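Long-range contacts in conjugal transfer protein TRWB (Escherichia coli, PDB 1E9R), which probably couples DNA processing to DNA export in bacterial conjugation, as a hexameric P-loop ATPase resembling ring helicases and F1-ATPase: residues L57-T62 with A313-T318; R155-K160 with R185-G190; V341-S346 with L403-G408. All blocks are in the same frame, centred on the assembly; numbering follows the deposited sequence.

Contacts 1 and 3 belong to one mixed sheet in the core, whereas contact 2 packs two helices at the periphery, and the chemistry differs accordingly. In the sheet, strand 56-59 lies between strands 309-315 and 339-342, and strand 404-408 follows beyond. The centres of contacts 1 and 3 lie about 9 Å apart, and probable backbone hydrogen bonds from N59 to V341 and L343 join them. Contact 1 is parallel and draws in an asparagine amide, whereas contact 3 is antiparallel and largely aliphatic away from its backbone bonds. Contact 2, partly buried, has its centre about 42 Å from that of contact 1 and relies on a lysine lying over an aromatic ring.

Contact 1. Residues L57-T62 with A313-T318; sequences LVNGAT and AGLQST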
loop_
_atom_site.group_PDB
_atom_site.type_symbol
_atom_site.label_atom_id
_atom_site.label_comp_id
_atom_site.label_asym_id
_atom_site.label_seq_id
_atom_site.Cartn_x
_atom_site.Cartn_y
_atom_site.Cartn_z
ATOM N N LEU B 57 7.254 9.415 -27.945
ATOM C CA LEU B 57 7.782 8.467 -26.975
ATOM C C LEU B 57 8.065 7.152 -27.697
ATOM O O LEU B 57 7.167 6.558 -28.269
ATOM C CB LEU B 57 6.767 8.260 -25.848
ATOM C CG LEU B 57 7.221 7.385 -24.680
ATOM C CD1 LEU B 57 8.489 7.954 -24.063
ATOM C CD2 LEU B 57 6.129 7.328 -23.639
ATOM N N VAL B 58 9.319 6.710 -27.693
ATOM C CA VAL B 58 9.698 5.460 -28.356
ATOM C C VAL B 58 9.893 4.372 -27.311
ATOM O O VAL B 58 10.932 4.298 -26.665
ATOM C CB VAL B 58 11.002 5.623 -29.155
ATOM C CG1 VAL B 58 11.332 4.339 -29.865
ATOM C CG2 VAL B 58 10.854 6.750 -30.147
ATOM N N ASN B 59 8.888 3.516 -27.172
ATOM C CA ASN B 59 8.882 2.455 -26.166
ATOM C C ASN B 59 9.268 1.070 -26.715
ATOM O O ASN B 59 8.681 0.584 -27.681
ATOM C CB ASN B 59 7.479 2.419 -25.532
ATOM C CG ASN B 59 7.426 1.640 -24.232
ATOM O OD1 ASN B 59 6.352 1.244 -23.801
ATOM N ND2 ASN B 59 8.572 1.429 -23.592
ATOM N N GLY B 60 10.256 0.436 -26.090
ATOM C CA GLY B 60 10.685 -0.874 -26.538
ATOM C C GLY B 60 11.804 -1.452 -25.693
ATOM O O GLY B 60 12.646 -0.715 -25.182
ATOM N N ALA B 61 11.813 -2.776 -25.554
ATOM C CA ALA B 61 12.834 -3.471 -24.774
ATOM C C ALA B 61 14.213 -3.307 -25.419
ATOM O O ALA B 61 14.331 -2.739 -26.503
ATOM C CB ALA B 61 12.479 -4.951 -24.659
ATOM N N THR B 62 15.253 -3.805 -24.752
ATOM C CA THR B 62 16.617 -3.692 -25.275
ATOM C C THR B 62 16.754 -4.394 -26.612
ATOM O O THR B 62 16.195 -5.469 -26.810
ATOM C CB THR B 62 17.672 -4.349 -24.347
ATOM O OG1 THR B 62 17.450 -3.951 -22.995
ATOM C CG2 THR B 62 19.076 -3.921 -24.760
ATOM N N ALA B 313 11.952 10.825 -26.922
ATOM C CA ALA B 313 12.567 10.087 -25.829
ATOM C C ALA B 313 12.377 8.593 -25.952
ATOM O O ALA B 313 11.296 8.117 -26.282
ATOM C CB ALA B 313 12.002 10.577 -24.484
ATOM N N GLY B 314 13.446 7.853 -25.699
ATOM C CA GLY B 314 13.368 6.407 -25.747
ATOM C C GLY B 314 13.034 5.951 -24.339
ATOM O O GLY B 314 13.384 6.638 -23.371
ATOM N N LEU B 315 12.359 4.809 -24.214
ATOM C CA LEU B 315 11.983 4.275 -22.905
ATOM C C LEU B 315 11.978 2.765 -22.982
ATOM O O LEU B 315 11.088 2.199 -23.601
ATOM C CB LEU B 315 10.582 4.752 -22.509
ATOM C CG LEU B 315 10.072 4.291 -21.138
ATOM C CD1 LEU B 315 10.930 4.930 -20.054
ATOM C CD2 LEU B 315 8.607 4.676 -20.954
ATOM N N GLN B 316 12.956 2.110 -22.360
ATOM C CA GLN B 316 12.999 0.656 -22.414
ATOM C C GLN B 316 12.100 -0.009 -21.372
ATOM O O GLN B 316 11.552 -1.080 -21.624
ATOM C CB GLN B 316 14.427 0.138 -22.256
ATOM C CG GLN B 316 14.913 0.110 -20.831
ATOM C CD GLN B 316 16.096 -0.825 -20.635
ATOM O OE1 GLN B 316 17.076 -0.765 -21.387
ATOM N NE2 GLN B 316 16.014 -1.691 -19.618
ATOM N N SER B 317 11.946 0.618 -20.206
ATOM C CA SER B 317 11.105 0.053 -19.147
ATOM C C SER B 317 10.186 1.091 -18.524
ATOM O O SER B 317 10.646 2.066 -17.939
ATOM C CB SER B 317 11.966 -0.569 -18.043
ATOM O OG SER B 317 11.154 -1.082 -16.996
ATOM N N THR B 318 8.883 0.877 -18.652
ATOM C CA THR B 318 7.915 1.805 -18.090
ATOM C C THR B 318 7.976 1.668 -16.558
ATOM O O THR B 318 7.671 2.595 -15.792
ATOM C CB THR B 318 6.493 1.487 -18.619
ATOM O OG1 THR B 318 5.544 2.370 -18.004
ATOM C CG2 THR B 318 6.115 0.033 -18.323
#
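N59 carries its CG anti to the backbone N (chi1 -164°), which brings ND2 across to the carbonyl of L315; L315, with CG likewise anti (chi1 -179°), sets CG and CD2 beside that same nitrogen. The ND2-to-O bond between N59 and L315 is short, 2.6 Å, and the acceptor lies close to the plane of the asparagine amide. G60 N also bonds to L315 O, at 3.2 Å, arriving from the opposite face of the carbonyl plane, so two donors grip one buried oxygen. Upstream the pairing is regular parallel sheet: V58 N gives a nearly straight bond of 2.8 Å to A313 O, and V58 O accepts L315 N at 2.9 Å. These are neighbouring strands of a P-loop NTPase core, and beyond N59 the first one runs into what is probably the Walker A loop, near a bound sulfate. L57 CD1 crosses to L315 CB at 4.1 Å, on the same face as N59, while V58 packs on the other face against L69 and L70 of helix 66-79. Farther along, Q316 CA makes a CA-H...O contact with G60 O at 3.1 Å, an oxygen that also accepts a hydrogen bond from K66 NZ.

Contact 2. Residues R155-K160 with R185-G190; sequences RETAKK and RGFLEG
K160 and F187 meet in a helix-to-helix contact at the periphery of the chain, within the helical region that precedes strand 243-247 in the sequence and far from the central sheet. Helix 141-163 supplies the lysine and the end of helix 181-188 the phenylalanine, and the pairing is a cation-pi interaction backed by CH-pi packing. The lysine side chain is extended throughout, with CG anti to the backbone N (chi1 -176°), and runs antiparallel to that of the phenylalanine. Its CD sits over one face of the F187 ring, 3.9 Å from the centroid, and its NZ lies over the same face at 4.3 Å, only 15° off the ring normal. The ammonium group ends at the last helical turn, where NZ hydrogen-bonds to F187 O at 2.5 Å, so short that the exact length is doubtful; a positive charge there probably complements the carbonyls at a helix C-terminus. An alanine here would remove the chain beyond CB, and is likely to leave much of this ring face without its lysine cover and the F187 carbonyl without its ammonium partner.

W175 of helix 169-178 stacks on the F187 ring, and T157, whose hydroxyl bonds back to L153 O, comes up obliquely with its methyl. Closer to the N-terminus of helix 141-163, E156 holds K159 in a salt bridge while its OE1 accepts the amide of L192, tying the helix to the loop after G190. Between these two polar grips a leucine methyl makes the packing: L188 CD2 rests 4.0 Å from the hydroxyl oxygen T157 OG1 and 4.4 Å from E156 CB.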
loop_
_atom_site.group_PDB
_atom_site.type_symbol
_atom_site.label_atom_id
_atom_site.label_comp_id
_atom_site.label_asym_id
_atom_site.label_seq_id
_atom_site.Cartn_x
_atom_site.Cartn_y
_atom_site.Cartn_z
ATOM N N ARG B 155 22.250 27.285 -3.534
ATOM C CA ARG B 155 21.979 28.619 -4.057
ATOM C C ARG B 155 22.529 29.780 -3.232
ATOM O O ARG B 155 22.971 30.783 -3.795
ATOM C CB ARG B 155 20.477 28.797 -4.328
ATOM C CG ARG B 155 19.604 29.046 -3.126
ATOM C CD ARG B 155 18.157 29.256 -3.561
ATOM N NE ARG B 155 17.394 28.016 -3.527
ATOM C CZ ARG B 155 16.686 27.614 -2.476
ATOM N NH1 ARG B 155 16.643 28.359 -1.380
ATOM N NH2 ARG B 155 16.037 26.459 -2.512
ATOM N N GLU B 156 22.527 29.652 -1.908
ATOM C CA GLU B 156 23.059 30.715 -1.062
ATOM C C GLU B 156 24.591 30.753 -1.098
ATOM O O GLU B 156 25.180 31.831 -1.176
ATOM C CB GLU B 156 22.564 30.562 0.376
ATOM C CG GLU B 156 21.087 30.900 0.544
ATOM C CD GLU B 156 20.712 32.250 -0.072
ATOM O OE1 GLU B 156 21.303 33.282 0.314
ATOM O OE2 GLU B 156 19.821 32.283 -0.946
ATOM N N THR B 157 25.236 29.591 -1.056
ATOM C CA THR B 157 26.696 29.540 -1.103
ATOM C C THR B 157 27.185 30.080 -2.439
ATOM O O THR B 157 28.043 30.953 -2.486
ATOM C CB THR B 157 27.222 28.098 -0.931
ATOM O OG1 THR B 157 26.801 27.591 0.335
ATOM C CG2 THR B 157 28.745 28.065 -0.992
ATOM N N ALA B 158 26.626 29.555 -3.525
ATOM C CA ALA B 158 27.002 29.976 -4.867
ATOM C C ALA B 158 26.717 31.454 -5.082
ATOM O O ALA B 158 27.518 32.152 -5.697
ATOM C CB ALA B 158 26.259 29.146 -5.902
ATOM N N LYS B 159 25.583 31.931 -4.577
ATOM C CA LYS B 159 25.215 33.337 -4.728
ATOM C C LYS B 159 26.260 34.261 -4.094
ATOM O O LYS B 159 26.583 35.309 -4.652
ATOM C CB LYS B 159 23.851 33.600 -4.090
ATOM C CG LYS B 159 23.241 34.937 -4.456
ATOM C CD LYS B 159 21.994 35.231 -3.616
ATOM C CE LYS B 159 20.904 34.151 -3.763
ATOM N NZ LYS B 159 19.664 34.466 -2.969
ATOM N N LYS B 160 26.785 33.868 -2.933
ATOM C CA LYS B 160 27.797 34.662 -2.230
ATOM C C LYS B 160 29.157 34.620 -2.936
ATOM O O LYS B 160 29.835 35.644 -3.044
ATOM C CB LYS B 160 27.955 34.178 -0.787
ATOM C CG LYS B 160 28.922 35.021 0.032
ATOM C CD LYS B 160 28.894 34.659 1.521
ATOM C CE LYS B 160 29.910 35.482 2.313
ATOM N NZ LYS B 160 29.852 35.205 3.779
ATOM N N ARG B 185 29.044 27.575 8.551
ATOM C CA ARG B 185 28.091 28.437 9.245
ATOM C C ARG B 185 28.544 29.894 9.157
ATOM O O ARG B 185 27.759 30.783 8.846
ATOM C CB ARG B 185 27.993 28.030 10.715
ATOM C CG ARG B 185 27.222 26.747 10.984
ATOM C CD ARG B 185 25.804 27.075 11.398
ATOM N NE ARG B 185 25.021 25.896 11.755
ATOM C CZ ARG B 185 25.331 25.056 12.735
ATOM N NH1 ARG B 185 26.423 25.252 13.454
ATOM N NH2 ARG B 185 24.551 24.015 12.989
ATOM N N GLY B 186 29.822 30.130 9.433
ATOM C CA GLY B 186 30.350 31.481 9.375
ATOM C C GLY B 186 30.285 32.054 7.975
ATOM O O GLY B 186 29.959 33.232 7.786
ATOM N N PHE B 187 30.604 31.223 6.983
ATOM C CA PHE B 187 30.554 31.668 5.601
ATOM C C PHE B 187 29.120 32.053 5.257
ATOM O O PHE B 187 28.874 33.052 4.585
ATOM C CB PHE B 187 31.013 30.568 4.654
ATOM C CG PHE B 187 31.045 31.004 3.227
ATOM C CD1 PHE B 187 32.081 31.799 2.755
ATOM C CD2 PHE B 187 30.006 30.679 2.365
ATOM C CE1 PHE B 187 32.085 32.269 1.445
ATOM C CE2 PHE B 187 29.996 31.141 1.053
ATOM C CZ PHE B 187 31.039 31.939 0.592
ATOM N N LEU B 188 28.172 31.255 5.734
ATOM C CA LEU B 188 26.758 31.514 5.475
ATOM C C LEU B 188 26.208 32.757 6.157
ATOM O O LEU B 188 25.168 33.278 5.743
ATOM C CB LEU B 188 25.917 30.304 5.870
ATOM C CG LEU B 188 26.048 29.144 4.887
ATOM C CD1 LEU B 188 25.285 27.942 5.413
ATOM C CD2 LEU B 188 25.526 29.580 3.516
ATOM N N GLU B 189 26.885 33.232 7.201
ATOM C CA GLU B 189 26.428 34.440 7.885
ATOM C C GLU B 189 26.284 35.531 6.831
ATOM O O GLU B 189 27.152 35.701 5.978
ATOM C CB GLU B 189 27.434 34.887 8.940
ATOM C CG GLU B 189 27.343 34.157 10.261
ATOM C CD GLU B 189 28.547 34.447 11.148
ATOM O OE1 GLU B 189 28.997 35.616 11.182
ATOM O OE2 GLU B 189 29.044 33.509 11.812
ATOM N N GLY B 190 25.182 36.262 6.876
ATOM C CA GLY B 190 24.984 37.305 5.893
ATOM C C GLY B 190 24.142 36.845 4.717
ATOM O O GLY B 190 23.705 37.662 3.904
#

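Contact 3. Residues V341-S346 with L403-G408; sequences VVLGGS and LTAYVG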
loop_
_atom_site.group_PDB
_atom_site.type_symbol
_atom_site.label_atom_id
_atom_site.label_comp_id
_atom_site.label_asym_id
_atom_site.label_seq_id
_atom_site.Cartn_x
_atom_site.Cartn_y
_atom_site.Cartn_z
ATOM N N VAL B 341 5.492 5.130 -30.255
ATOM C CA VAL B 341 6.048 4.074 -31.086
ATOM C C VAL B 341 6.290 2.898 -30.149
ATOM O O VAL B 341 6.918 3.047 -29.097
ATOM C CB VAL B 341 7.390 4.461 -31.744
ATOM C CG1 VAL B 341 7.894 3.295 -32.583
ATOM C CG2 VAL B 341 7.214 5.688 -32.627
ATOM N N VAL B 342 5.767 1.735 -30.524
ATOM C CA VAL B 342 5.913 0.523 -29.735
ATOM C C VAL B 342 6.805 -0.461 -30.482
ATOM O O VAL B 342 6.432 -0.939 -31.545
ATOM C CB VAL B 342 4.535 -0.133 -29.482
ATOM C CG1 VAL B 342 4.708 -1.477 -28.806
ATOM C CG2 VAL B 342 3.670 0.784 -28.629
ATOM N N LEU B 343 7.989 -0.744 -29.938
ATOM C CA LEU B 343 8.926 -1.687 -30.557
ATOM C C LEU B 343 8.788 -3.043 -29.887
ATOM O O LEU B 343 9.556 -3.976 -30.156
ATOM C CB LEU B 343 10.362 -1.191 -30.414
ATOM C CG LEU B 343 10.814 -0.149 -31.432
ATOM C CD1 LEU B 343 9.799 0.958 -31.519
ATOM C CD2 LEU B 343 12.155 0.413 -31.025
ATOM N N GLY B 344 7.807 -3.138 -28.995
ATOM C CA GLY B 344 7.546 -4.384 -28.298
ATOM C C GLY B 344 8.467 -4.786 -27.158
ATOM O O GLY B 344 9.699 -4.686 -27.254
ATOM N N GLY B 345 7.843 -5.251 -26.073
ATOM C CA GLY B 345 8.588 -5.704 -24.906
ATOM C C GLY B 345 9.174 -7.108 -25.084
ATOM O O GLY B 345 9.159 -7.684 -26.186
ATOM N N SER B 346 9.700 -7.656 -23.992
ATOM C CA SER B 346 10.293 -8.981 -24.007
ATOM C C SER B 346 9.198 -9.940 -23.571
ATOM O O SER B 346 8.269 -9.533 -22.875
ATOM C CB SER B 346 11.475 -9.017 -23.032
ATOM O OG SER B 346 12.129 -10.271 -23.041
ATOM N N LEU B 403 13.468 -4.683 -34.890
ATOM C CA LEU B 403 13.497 -3.701 -35.963
ATOM C C LEU B 403 12.132 -3.601 -36.621
ATOM O O LEU B 403 12.013 -3.363 -37.815
ATOM C CB LEU B 403 14.556 -4.060 -36.998
ATOM C CG LEU B 403 15.988 -3.833 -36.525
ATOM C CD1 LEU B 403 16.944 -4.263 -37.624
ATOM C CD2 LEU B 403 16.191 -2.367 -36.167
ATOM N N THR B 404 11.097 -3.807 -35.824
ATOM C CA THR B 404 9.729 -3.692 -36.294
ATOM C C THR B 404 9.023 -2.779 -35.288
ATOM O O THR B 404 9.181 -2.930 -34.066
ATOM C CB THR B 404 9.035 -5.051 -36.345
ATOM O OG1 THR B 404 9.838 -5.953 -37.108
ATOM C CG2 THR B 404 7.668 -4.920 -37.000
ATOM N N ALA B 405 8.255 -1.824 -35.799
ATOM C CA ALA B 405 7.573 -0.884 -34.927
ATOM C C ALA B 405 6.141 -0.564 -35.299
ATOM O O ALA B 405 5.748 -0.621 -36.461
ATOM C CB ALA B 405 8.367 0.415 -34.858
ATOM N N TYR B 406 5.367 -0.228 -34.277
ATOM C CA TYR B 406 3.991 0.178 -34.457
ATOM C C TYR B 406 4.019 1.686 -34.269
ATOM O O TYR B 406 4.347 2.170 -33.195
ATOM C CB TYR B 406 3.092 -0.465 -33.413
ATOM C CG TYR B 406 2.712 -1.883 -33.748
ATOM C CD1 TYR B 406 1.755 -2.147 -34.727
ATOM C CD2 TYR B 406 3.304 -2.964 -33.097
ATOM C CE1 TYR B 406 1.393 -3.452 -35.052
ATOM C CE2 TYR B 406 2.945 -4.280 -33.418
ATOM C CZ TYR B 406 1.990 -4.509 -34.396
ATOM O OH TYR B 406 1.629 -5.790 -34.729
ATOM N N VAL B 407 3.699 2.424 -35.325
ATOM C CA VAL B 407 3.703 3.876 -35.272
ATOM C C VAL B 407 2.301 4.439 -35.067
ATOM O O VAL B 407 1.406 4.199 -35.886
ATOM C CB VAL B 407 4.301 4.471 -36.570
ATOM C CG1 VAL B 407 4.369 5.992 -36.476
ATOM C CG2 VAL B 407 5.686 3.883 -36.807
ATOM N N GLY B 408 2.122 5.183 -33.975
ATOM C CA GLY B 408 0.836 5.787 -33.666
ATOM C C GLY B 408 0.963 7.274 -33.392
ATOM O O GLY B 408 1.182 7.687 -32.261
#
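V342 and Y406 form a hydrogen-bonded antiparallel pair, each backbone serving the other as donor and acceptor. V342 N reaches Y406 O at 3.1 Å, and Y406 N returns to V342 O at 3.0 Å. Beside this pair, V341 and V407 make a non-hydrogen-bonded one, where V341 CA approaches Y406 O at 3.3 Å in a CA-H...O contact.

On the side of V341, A405 CB is touched by two aliphatic branches, V341 CG1 and L343 CD1, each at 3.7 Å; V341 brings its branch there with CG1 anti to the backbone N (chi1 180°). On the other face of the sheet, the CB atoms of V342 and Y406 lie 4.2 Å apart, and the tyrosine, its CG anti to the carbonyl carbon (chi1 -81°), leads its ring away from the valine but keeps an edge toward V342 O.

Farther out, helix 66-79 packs on V341 and L343 through L69 and K66, and helix 350-360 meets V342 through M356 and L360. Strand 339-342 is also bonded to strand 56-59, so this antiparallel pairing extends the parallel core of the P-loop NTPase fold. Every hydrogen bond across the contact is made by the backbone: reciprocal amide bonds satisfy buried peptide groups and set the strand register, while aliphatic groups of V341, L343 and A405 meet on the side where helix 66-79 packs.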